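Local structure of Lin2634 protein (Listeria innocua, 3MZO) at residues I17-G22 with H29-H34; F8-D13 with H68-L73; F24-H29 with F147-K152. The protein probably acts as a metal-dependent HD-domain phosphohydrolase related to the YfbR-like 5'-deoxynucleotidases, and binds calcium ions. All blocks are in the same frame, centred on the assembly; numbering follows the deposited sequence.

How the contacts relate
From the N terminus, helix 4-13 leads into a long loop, where contact 1 closes first: 17-22 returns to 29-34 after only six intervening residues, at the start of helix 31-51. Contact 2 closes a larger loop of 54 residues, joining helix 4-13 to the turn 68-73, and contact 1 falls wholly within it. Contact 3 crosses both, since 24-29 begins inside the loop of contact 1, sharing His-29 with it, and lies wholly within that of contact 2, while 147-152 lies beyond both, at the end of helix 129-151. Contacts 1 and 2 meet at one calcium ion, through His-34, His-68 and Asp-69. Contacts 2 and 3 do not touch, their nearest atoms being about 8 Å apart.

Contact 1: I17-G22 with H29-H34. With CA (calcium ion), chain K.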
loop_
_atom_site.group_PDB
_atom_site.type_symbol
_atom_site.label_atom_id
_atom_site.label_comp_id
_atom_site.label_asym_id
_atom_site.label_seq_id
_atom_site.Cartn_x
_atom_site.Cartn_y
_atom_site.Cartn_z
ATOM N N ILE B 17 3.095 -5.919 11.518
ATOM C CA ILE B 17 4.480 -6.338 11.671
ATOM C C ILE B 17 4.648 -7.491 10.690
ATOM O O ILE B 17 3.915 -8.478 10.717
ATOM C CB ILE B 17 4.786 -6.780 13.093
ATOM C CG1 ILE B 17 4.477 -5.614 14.031
ATOM C CG2 ILE B 17 6.302 -7.188 13.255
ATOM C CD1 ILE B 17 4.531 -5.983 15.429
ATOM N N TYR B 18 5.606 -7.326 9.806
ATOM C CA TYR B 18 5.854 -8.257 8.730
ATOM C C TYR B 18 7.129 -9.027 8.930
ATOM O O TYR B 18 8.030 -8.587 9.632
ATOM C CB TYR B 18 5.875 -7.501 7.436
ATOM C CG TYR B 18 4.521 -6.970 7.134
ATOM C CD1 TYR B 18 3.599 -7.758 6.467
ATOM C CD2 TYR B 18 4.122 -5.706 7.574
ATOM C CE1 TYR B 18 2.310 -7.299 6.204
ATOM C CE2 TYR B 18 2.821 -5.225 7.304
ATOM C CZ TYR B 18 1.930 -6.048 6.612
ATOM O OH TYR B 18 0.654 -5.646 6.301
ATOM N N ARG B 19 7.181 -10.209 8.330
ATOM C CA ARG B 19 8.307 -11.084 8.504
ATOM C C ARG B 19 9.395 -10.705 7.534
ATOM O O ARG B 19 9.100 -10.410 6.384
ATOM C CB ARG B 19 7.851 -12.519 8.289
ATOM C CG ARG B 19 6.942 -12.951 9.437
ATOM C CD ARG B 19 6.274 -14.223 9.205
ATOM N NE ARG B 19 7.130 -15.307 8.730
ATOM C CZ ARG B 19 7.902 -16.080 9.499
ATOM N NH1 ARG B 19 8.022 -15.890 10.812
ATOM N NH2 ARG B 19 8.593 -17.053 8.937
ATOM N N CYS B 20 10.630 -10.772 8.023
ATOM C CA CYS B 20 11.867 -10.395 7.333
ATOM C C CYS B 20 11.714 -9.201 6.389
ATOM O O CYS B 20 11.830 -9.307 5.193
ATOM C CB CYS B 20 12.605 -11.593 6.703
ATOM S SG CYS B 20 11.722 -13.178 6.478
ATOM N N PRO B 21 11.428 -8.045 6.952
ATOM C CA PRO B 21 11.333 -6.888 6.077
ATOM C C PRO B 21 12.730 -6.495 5.533
ATOM O O PRO B 21 13.727 -6.793 6.156
ATOM C CB PRO B 21 10.761 -5.813 6.996
ATOM C CG PRO B 21 11.208 -6.211 8.380
ATOM C CD PRO B 21 11.253 -7.718 8.379
ATOM N N GLY B 22 12.764 -5.846 4.376
ATOM C CA GLY B 22 14.024 -5.404 3.730
ATOM C C GLY B 22 14.002 -5.906 2.301
ATOM O O GLY B 22 13.533 -5.219 1.361
ATOM N N HIS B 29 3.851 -11.352 4.499
ATOM C CA HIS B 29 3.022 -12.116 5.456
ATOM C C HIS B 29 3.174 -11.448 6.792
ATOM O O HIS B 29 4.299 -11.201 7.208
ATOM C CB HIS B 29 3.521 -13.564 5.551
ATOM C CG HIS B 29 3.605 -14.258 4.225
ATOM N ND1 HIS B 29 2.493 -14.725 3.559
ATOM C CD2 HIS B 29 4.666 -14.515 3.420
ATOM C CE1 HIS B 29 2.871 -15.273 2.411
ATOM N NE2 HIS B 29 4.185 -15.152 2.300
ATOM N N SER B 30 2.063 -11.099 7.448
ATOM C CA SER B 30 2.148 -10.500 8.784
ATOM C C SER B 30 2.494 -11.548 9.824
ATOM O O SER B 30 2.361 -12.753 9.590
ATOM C CB SER B 30 0.859 -9.797 9.178
ATOM O OG SER B 30 -0.199 -10.725 9.407
ATOM N N VAL B 31 2.933 -11.101 10.984
ATOM C CA VAL B 31 3.202 -12.053 12.066
ATOM C C VAL B 31 1.901 -12.758 12.458
ATOM O O VAL B 31 1.936 -13.920 12.756
ATOM C CB VAL B 31 3.844 -11.393 13.299
ATOM C CG1 VAL B 31 4.000 -12.405 14.441
ATOM C CG2 VAL B 31 5.200 -10.820 12.957
ATOM N N ALA B 32 0.758 -12.046 12.431
ATOM C CA ALA B 32 -0.540 -12.648 12.721
ATOM C C ALA B 32 -0.812 -13.776 11.747
ATOM O O ALA B 32 -1.229 -14.873 12.147
ATOM C CB ALA B 32 -1.686 -11.611 12.661
ATOM N N GLU B 33 -0.566 -13.526 10.470
ATOM C CA GLU B 33 -0.801 -14.538 9.436
ATOM C C GLU B 33 0.079 -15.760 9.603
ATOM O O GLU B 33 -0.377 -16.919 9.491
ATOM C CB GLU B 33 -0.661 -13.926 8.041
ATOM C CG GLU B 33 -1.871 -13.092 7.688
ATOM C CD GLU B 33 -1.699 -12.071 6.591
ATOM O OE1 GLU B 33 -0.547 -11.735 6.233
ATOM O OE2 GLU B 33 -2.745 -11.613 6.089
ATOM N N HIS B 34 1.341 -15.494 9.912
ATOM C CA HIS B 34 2.274 -16.549 10.186
ATOM C C HIS B 34 1.820 -17.409 11.367
ATOM O O HIS B 34 1.903 -18.612 11.300
ATOM C CB HIS B 34 3.659 -15.945 10.402
ATOM C CG HIS B 34 4.649 -16.879 10.996
ATOM N ND1 HIS B 34 5.227 -17.905 10.273
ATOM C CD2 HIS B 34 5.188 -16.931 12.235
ATOM C CE1 HIS B 34 6.080 -18.552 11.057
ATOM N NE2 HIS B 34 6.083 -17.973 12.243
HETATM CA CA CA K . 8.222 -18.040 13.986
HETATM O O HOH W 1 6.738 -10.890 4.842
HETATM O O HOH W 2 9.756 -17.804 16.115
#
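The backbone oxygen of Ile-17 is approached by two groups from the other segment. Val-31 N bonds to Ile-17 O at 2.8 Å with an N-H...O angle of 152°, and Ser-30 CA makes a weaker C-H...O contact with Ile-17 O at 3.3 Å. A second backbone bond runs in the reverse direction, from Arg-19 N to His-29 O at 3.2 Å. These two bonds enclose Tyr-18 and Ser-30, so the chains meet in a single beta bridge. Beside it, the Ile-17 and Val-31 side chains run alongside each other in the same direction, with CG2 to CG2 at 3.8 Å.

Ser-30 then starts helix 31-51 with a capping box: Ser-30 OG accepts from Glu-33 N at 3.0 Å, and Glu-33 OE1 accepts from Ser-30 N at 2.9 Å, on its anti side and 26° out of the carboxylate plane. Ser-30 OG also bonds to Glu-33 of a second subunit, so the helix start sits on a subunit interface.

On His-34, one turn into the helix, the Arg-19 guanidinium is stacked with NH1 over the ring centre: the planes are 8° apart and the centres 3.5 Å, which defines a stack. A bend at the third torsion of the arginine turns the group flat against the imidazole; Arg-19 NH1 and His-34 NE2, though close, are not hydrogen-bonded. Both partners are held from outside the contact: Arg-19 NE forms a salt bridge with Glu-145, and His-34 ND1 bonds to Asp-141. The bond to Asp-141, with the stack, probably limits rotation of the ring, whose NE2 reaches calcium at 2.8 Å. His-68, Asp-69 and Asp-138 bind the same ion, completing with His-34 the H...HD...D metal site that defines the HD-domain superfamily.

Contact 2: F8-D13 with H68-L73; sequences FQSLSD and HDYSEL. With CA (calcium ion), chain M; CA (calcium ion), chain K.
The Tyr-70 ring meets helix 4-13 edge first: Ser-10 OG lies at its edge, in the ring plane, while Leu-11 CD2 approaches obliquely, 4.3 Å from Tyr-70 CE1. The His-68 ring, farther from the helix, has Asp-69 CB over one face and a calcium ion at its edge, in plane.

Tyr-70 OH donates to Ser-10 OG at 2.9 Å. Ser-10 OG is bonded also to Tyr-7 O, one helical turn back, so the serine hydroxyl links the phenol to the helix backbone. The extended first torsion of Tyr-70 (CG opposite the backbone N, chi1 180°) carries its ring across to the helix. Alongside, Leu-73 divides its two methyls between two positions about a turn apart on the helix: CD1 rests on Ser-10 CB at 3.7 Å and CD2 on Asp-13 CB at 3.6 Å.

The turn that makes this contact also carries the HD pair of the HD-domain fold, His-68 and Asp-69. His-68 NE2 lies 2.9 Å from a calcium ion, the one that His-34 also binds, and Asp-69 OD2 binds this ion at 2.4 Å. Asp-69 bridges two metals, because its OD1 binds the second calcium at 2.5 Å. His-68 adds its backbone oxygen to that second ion, and Glu-72 reaches it through a water that donates to OE2. Tyr-36 of a second subunit packs against both Leu-11 of the helix and Tyr-70 of the turn.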
loop_
_atom_site.group_PDB
_atom_site.type_symbol
_atom_site.label_atom_id
_atom_site.label_comp_id
_atom_site.label_asym_id
_atom_site.label_seq_id
_atom_site.Cartn_x
_atom_site.Cartn_y
_atom_site.Cartn_z
ATOM N N PHE B 8 -6.211 -7.114 23.777
ATOM C CA PHE B 8 -7.019 -7.414 22.595
ATOM C C PHE B 8 -6.667 -6.464 21.434
ATOM O O PHE B 8 -6.603 -6.894 20.279
ATOM C CB PHE B 8 -8.531 -7.334 22.912
ATOM C CG PHE B 8 -9.089 -8.538 23.685
ATOM C CD1 PHE B 8 -8.350 -9.675 23.913
ATOM C CD2 PHE B 8 -10.400 -8.521 24.105
ATOM C CE1 PHE B 8 -8.907 -10.764 24.598
ATOM C CE2 PHE B 8 -10.961 -9.580 24.784
ATOM C CZ PHE B 8 -10.226 -10.711 25.026
ATOM N N GLN B 9 -6.420 -5.180 21.732
ATOM C CA GLN B 9 -6.061 -4.224 20.663
ATOM C C GLN B 9 -4.745 -4.600 20.078
ATOM O O GLN B 9 -4.586 -4.522 18.870
ATOM C CB GLN B 9 -5.934 -2.793 21.156
ATOM C CG GLN B 9 -7.230 -2.166 21.505
ATOM C CD GLN B 9 -7.013 -0.793 22.057
ATOM O OE1 GLN B 9 -6.202 -0.594 22.975
ATOM N NE2 GLN B 9 -7.722 0.164 21.507
ATOM N N SER B 10 -3.823 -5.045 20.937
ATOM C CA SER B 10 -2.487 -5.416 20.496
ATOM C C SER B 10 -2.502 -6.521 19.442
ATOM O O SER B 10 -1.582 -6.621 18.630
ATOM C CB SER B 10 -1.623 -5.877 21.669
ATOM O OG SER B 10 -1.893 -7.230 22.017
ATOM N N LEU B 11 -3.507 -7.398 19.488
ATOM C CA LEU B 11 -3.549 -8.527 18.548
ATOM C C LEU B 11 -3.630 -8.011 17.106
ATOM O O LEU B 11 -3.036 -8.607 16.197
ATOM C CB LEU B 11 -4.738 -9.461 18.838
ATOM C CG LEU B 11 -4.800 -10.123 20.182
ATOM C CD1 LEU B 11 -6.223 -10.785 20.450
ATOM C CD2 LEU B 11 -3.679 -11.095 20.260
ATOM N N SER B 12 -4.338 -6.904 16.900
ATOM C CA SER B 12 -4.377 -6.226 15.598
ATOM C C SER B 12 -3.055 -5.615 15.161
ATOM O O SER B 12 -2.788 -5.532 13.969
ATOM C CB SER B 12 -5.443 -5.132 15.562
ATOM O OG SER B 12 -6.728 -5.724 15.441
ATOM N N ASP B 13 -2.251 -5.168 16.112
ATOM C CA ASP B 13 -0.937 -4.648 15.796
ATOM C C ASP B 13 -0.023 -5.687 15.143
ATOM O O ASP B 13 0.848 -5.316 14.347
ATOM C CB ASP B 13 -0.264 -4.053 17.038
ATOM C CG ASP B 13 -1.099 -2.906 17.666
ATOM O OD1 ASP B 13 -2.033 -2.368 17.005
ATOM O OD2 ASP B 13 -0.817 -2.555 18.801
ATOM N N HIS B 68 3.645 -18.218 19.816
ATOM C CA HIS B 68 5.108 -18.274 19.746
ATOM C C HIS B 68 5.746 -16.996 19.219
ATOM O O HIS B 68 6.860 -16.738 19.583
ATOM C CB HIS B 68 5.622 -19.470 18.936
ATOM C CG HIS B 68 5.544 -19.310 17.446
ATOM N ND1 HIS B 68 4.370 -19.421 16.747
ATOM C CD2 HIS B 68 6.514 -19.153 16.520
ATOM C CE1 HIS B 68 4.605 -19.266 15.456
ATOM N NE2 HIS B 68 5.902 -19.098 15.290
ATOM N N ASP B 69 5.045 -16.208 18.407
ATOM C CA ASP B 69 5.613 -14.957 17.887
ATOM C C ASP B 69 4.932 -13.667 18.367
ATOM O O ASP B 69 5.192 -12.584 17.846
ATOM C CB ASP B 69 5.663 -15.014 16.351
ATOM C CG ASP B 69 6.892 -15.746 15.825
ATOM O OD1 ASP B 69 7.809 -15.972 16.586
ATOM O OD2 ASP B 69 6.986 -16.046 14.625
ATOM N N TYR B 70 4.104 -13.770 19.398
ATOM C CA TYR B 70 3.459 -12.622 19.993
ATOM C C TYR B 70 4.501 -11.554 20.396
ATOM O O TYR B 70 4.262 -10.361 20.235
ATOM C CB TYR B 70 2.593 -13.059 21.196
ATOM C CG TYR B 70 1.910 -11.895 21.852
ATOM C CD1 TYR B 70 0.777 -11.333 21.298
ATOM C CD2 TYR B 70 2.434 -11.319 23.004
ATOM C CE1 TYR B 70 0.170 -10.234 21.861
ATOM C CE2 TYR B 70 1.829 -10.212 23.584
ATOM C CZ TYR B 70 0.693 -9.680 23.014
ATOM O OH TYR B 70 0.110 -8.567 23.567
ATOM N N SER B 71 5.672 -11.983 20.857
ATOM C CA SER B 71 6.732 -11.047 21.287
ATOM C C SER B 71 7.288 -10.166 20.185
ATOM O O SER B 71 7.977 -9.147 20.472
ATOM C CB SER B 71 7.885 -11.803 21.970
ATOM O OG SER B 71 8.408 -12.839 21.157
ATOM N N GLU B 72 7.017 -10.526 18.929
ATOM C CA GLU B 72 7.436 -9.674 17.815
ATOM C C GLU B 72 6.744 -8.297 17.849
ATOM O O GLU B 72 7.154 -7.358 17.145
ATOM C CB GLU B 72 7.361 -10.411 16.467
ATOM C CG GLU B 72 8.602 -11.323 16.280
ATOM C CD GLU B 72 8.534 -12.275 15.085
ATOM O OE1 GLU B 72 8.117 -11.851 13.990
ATOM O OE2 GLU B 72 8.945 -13.452 15.234
ATOM N N LEU B 73 5.745 -8.156 18.725
ATOM C CA LEU B 73 5.103 -6.868 18.959
ATOM C C LEU B 73 6.096 -5.817 19.426
ATOM O O LEU B 73 5.913 -4.633 19.129
ATOM C CB LEU B 73 4.045 -6.969 20.044
ATOM C CG LEU B 73 2.584 -6.914 19.699
ATOM C CD1 LEU B 73 1.851 -7.070 21.028
ATOM C CD2 LEU B 73 2.209 -5.624 19.043
HETATM CA CA CA M . 9.191 -16.291 18.635
HETATM CA CA CA K . 8.222 -18.040 13.986
HETATM O O HOH W 2 9.756 -17.804 16.115
HETATM O O HOH W 3 9.090 -15.417 20.640
HETATM O O HOH W 4 10.119 -14.288 17.456
HETATM O O HOH W 5 9.505 -18.797 19.213
#

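Contact 3: F24-H29 with F147-K152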
loop_
_atom_site.group_PDB
_atom_site.type_symbol
_atom_site.label_atom_id
_atom_site.label_comp_id
_atom_site.label_asym_id
_atom_site.label_seq_id
_atom_site.Cartn_x
_atom_site.Cartn_y
_atom_site.Cartn_z
ATOM N N PHE B 24 13.074 -7.500 -1.152
ATOM C CA PHE B 24 11.843 -7.597 -1.933
ATOM C C PHE B 24 11.248 -8.992 -1.840
ATOM O O PHE B 24 11.974 -9.978 -2.002
ATOM C CB PHE B 24 12.085 -7.285 -3.421
ATOM C CG PHE B 24 10.879 -7.525 -4.250
ATOM C CD1 PHE B 24 9.876 -6.583 -4.296
ATOM C CD2 PHE B 24 10.704 -8.745 -4.932
ATOM C CE1 PHE B 24 8.715 -6.828 -5.001
ATOM C CE2 PHE B 24 9.546 -8.982 -5.664
ATOM C CZ PHE B 24 8.548 -8.027 -5.694
ATOM N N LYS B 25 9.955 -9.066 -1.546
ATOM C CA LYS B 25 9.202 -10.307 -1.601
ATOM C C LYS B 25 7.988 -10.072 -2.472
ATOM O O LYS B 25 7.355 -9.015 -2.371
ATOM C CB LYS B 25 8.708 -10.748 -0.213
ATOM C CG LYS B 25 9.797 -10.962 0.815
ATOM C CD LYS B 25 9.175 -11.223 2.169
ATOM C CE LYS B 25 9.993 -10.664 3.309
ATOM N NZ LYS B 25 10.775 -11.719 4.070
ATOM N N TYR B 26 7.628 -11.056 -3.297
ATOM C CA TYR B 26 6.399 -10.898 -4.104
ATOM C C TYR B 26 5.177 -10.879 -3.193
ATOM O O TYR B 26 4.236 -10.171 -3.466
ATOM C CB TYR B 26 6.277 -11.977 -5.186
ATOM C CG TYR B 26 7.317 -11.903 -6.308
ATOM C CD1 TYR B 26 7.153 -11.043 -7.389
ATOM C CD2 TYR B 26 8.430 -12.750 -6.312
ATOM C CE1 TYR B 26 8.078 -10.996 -8.400
ATOM C CE2 TYR B 26 9.351 -12.713 -7.326
ATOM C CZ TYR B 26 9.166 -11.853 -8.371
ATOM O OH TYR B 26 10.110 -11.827 -9.368
ATOM N N GLN B 27 5.196 -11.663 -2.111
ATOM C CA GLN B 27 4.114 -11.693 -1.123
ATOM C C GLN B 27 4.656 -11.496 0.290
ATOM O O GLN B 27 5.557 -12.229 0.710
ATOM C CB GLN B 27 3.446 -13.047 -1.139
ATOM C CG GLN B 27 2.819 -13.419 -2.438
ATOM C CD GLN B 27 1.978 -14.651 -2.301
ATOM O OE1 GLN B 27 2.127 -15.591 -3.070
ATOM N NE2 GLN B 27 1.111 -14.670 -1.285
ATOM N N GLU B 28 4.104 -10.534 1.012
ATOM C CA GLU B 28 4.434 -10.267 2.414
ATOM C C GLU B 28 3.441 -11.048 3.282
ATOM O O GLU B 28 2.344 -11.356 2.843
ATOM C CB GLU B 28 4.303 -8.783 2.738
ATOM C CG GLU B 28 5.391 -7.903 2.080
ATOM C CD GLU B 28 6.624 -7.660 2.959
ATOM O OE1 GLU B 28 6.526 -6.796 3.872
ATOM O OE2 GLU B 28 7.690 -8.289 2.716
ATOM N N HIS B 29 3.851 -11.352 4.499
ATOM C CA HIS B 29 3.022 -12.116 5.456
ATOM C C HIS B 29 3.174 -11.448 6.792
ATOM O O HIS B 29 4.299 -11.201 7.208
ATOM C CB HIS B 29 3.521 -13.564 5.551
ATOM C CG HIS B 29 3.605 -14.258 4.225
ATOM N ND1 HIS B 29 2.493 -14.725 3.559
ATOM C CD2 HIS B 29 4.666 -14.515 3.420
ATOM C CE1 HIS B 29 2.871 -15.273 2.411
ATOM N NE2 HIS B 29 4.185 -15.152 2.300
ATOM N N PHE B 147 9.857 -21.070 -0.441
ATOM C CA PHE B 147 9.504 -21.856 -1.611
ATOM C C PHE B 147 8.695 -21.012 -2.589
ATOM O O PHE B 147 8.971 -21.002 -3.792
ATOM C CB PHE B 147 8.704 -23.096 -1.168
ATOM C CG PHE B 147 8.253 -23.966 -2.287
ATOM C CD1 PHE B 147 9.075 -24.970 -2.765
ATOM C CD2 PHE B 147 6.998 -23.798 -2.849
ATOM C CE1 PHE B 147 8.654 -25.812 -3.825
ATOM C CE2 PHE B 147 6.565 -24.630 -3.902
ATOM C CZ PHE B 147 7.404 -25.632 -4.393
ATOM N N GLY B 148 7.716 -20.297 -2.059
ATOM C CA GLY B 148 6.860 -19.443 -2.869
ATOM C C GLY B 148 7.687 -18.429 -3.621
ATOM O O GLY B 148 7.501 -18.245 -4.803
ATOM N N GLU B 149 8.617 -17.781 -2.928
ATOM C CA GLU B 149 9.480 -16.789 -3.562
ATOM C C GLU B 149 10.381 -17.387 -4.651
ATOM O O GLU B 149 10.544 -16.807 -5.735
ATOM C CB GLU B 149 10.278 -16.028 -2.493
ATOM C CG GLU B 149 9.360 -15.201 -1.530
ATOM C CD GLU B 149 8.511 -14.142 -2.250
ATOM O OE1 GLU B 149 9.058 -13.436 -3.117
ATOM O OE2 GLU B 149 7.311 -13.978 -1.921
ATOM N N ILE B 150 10.940 -18.559 -4.376
ATOM C CA ILE B 150 11.829 -19.215 -5.311
ATOM C C ILE B 150 11.090 -19.641 -6.565
ATOM O O ILE B 150 11.600 -19.502 -7.680
ATOM C CB ILE B 150 12.496 -20.444 -4.664
ATOM C CG1 ILE B 150 13.441 -19.995 -3.552
ATOM C CG2 ILE B 150 13.253 -21.266 -5.709
ATOM C CD1 ILE B 150 13.739 -21.093 -2.542
ATOM N N GLN B 151 9.892 -20.154 -6.367
ATOM C CA GLN B 151 8.972 -20.517 -7.452
ATOM C C GLN B 151 8.729 -19.339 -8.375
ATOM O O GLN B 151 8.681 -19.507 -9.593
ATOM C CB GLN B 151 7.620 -20.929 -6.882
ATOM C CG GLN B 151 7.133 -22.243 -7.361
ATOM C CD GLN B 151 5.813 -22.631 -6.720
ATOM O OE1 GLN B 151 5.514 -22.256 -5.570
ATOM N NE2 GLN B 151 5.003 -23.374 -7.469
ATOM N N LYS B 152 8.578 -18.155 -7.785
ATOM C CA LYS B 152 8.306 -16.924 -8.556
ATOM C C LYS B 152 9.556 -16.299 -9.141
ATOM O O LYS B 152 9.496 -15.270 -9.812
ATOM C CB LYS B 152 7.541 -15.923 -7.689
ATOM C CG LYS B 152 6.178 -16.386 -7.243
ATOM C CD LYS B 152 5.529 -15.294 -6.357
ATOM C CE LYS B 152 4.137 -15.590 -5.909
ATOM N NZ LYS B 152 4.103 -16.689 -4.885
#
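Glu-149, on the last turns of helix 129-151, holds two successive backbone N-H groups of the loop 24-29 with one carboxylate. In this all-helical HD-domain fold the contact ties the loop leading into helix 31-51 to the C-terminal end of helix 129-151. Tyr-26 N donates to Glu-149 OE1 at 2.8 Å and Gln-27 N donates to Glu-149 OE2 at 3.1 Å. Both oxygens are met on their syn sides, although the Tyr-26 donor sits 21° out of the carboxylate plane. A bend at the second torsion of Glu-149 (chi2 -60°) curls the chain so that the carboxylate faces the loop backbone. Asn-154 ND2 adds a further bond to OE1, which should fix the rotation of the group, and the nearby donors would be expected to stabilise its negative charge.

The Tyr-26 and Lys-152 side chains run antiparallel alongside each other. Lys-152 CB touches Tyr-26 CD2 at 3.6 Å, and farther along the lysine, CD touches Tyr-26 CB, also at 3.6 Å. On one face of the tyrosine ring lies Phe-24 CE2, 3.5 Å above the plane. The hydroxyl bonds to Lys-152 O of a neighbouring subunit, whose own Tyr-26 meets this ring edge to face, so the loop also contributes to the assembly.

Lys-152 remains extended as far as CE and bends only at its final torsion, which swings the amine toward Gln-27. The Lys-152 and Gln-27 side chains meet roughly perpendicular. In the glutamine conformer described, one of two deposited, Lys-152 NZ donates to Gln-27 OE1 at 2.9 Å, lying in the carbonyl plane on a lone pair, with a C=O...N angle of 140°.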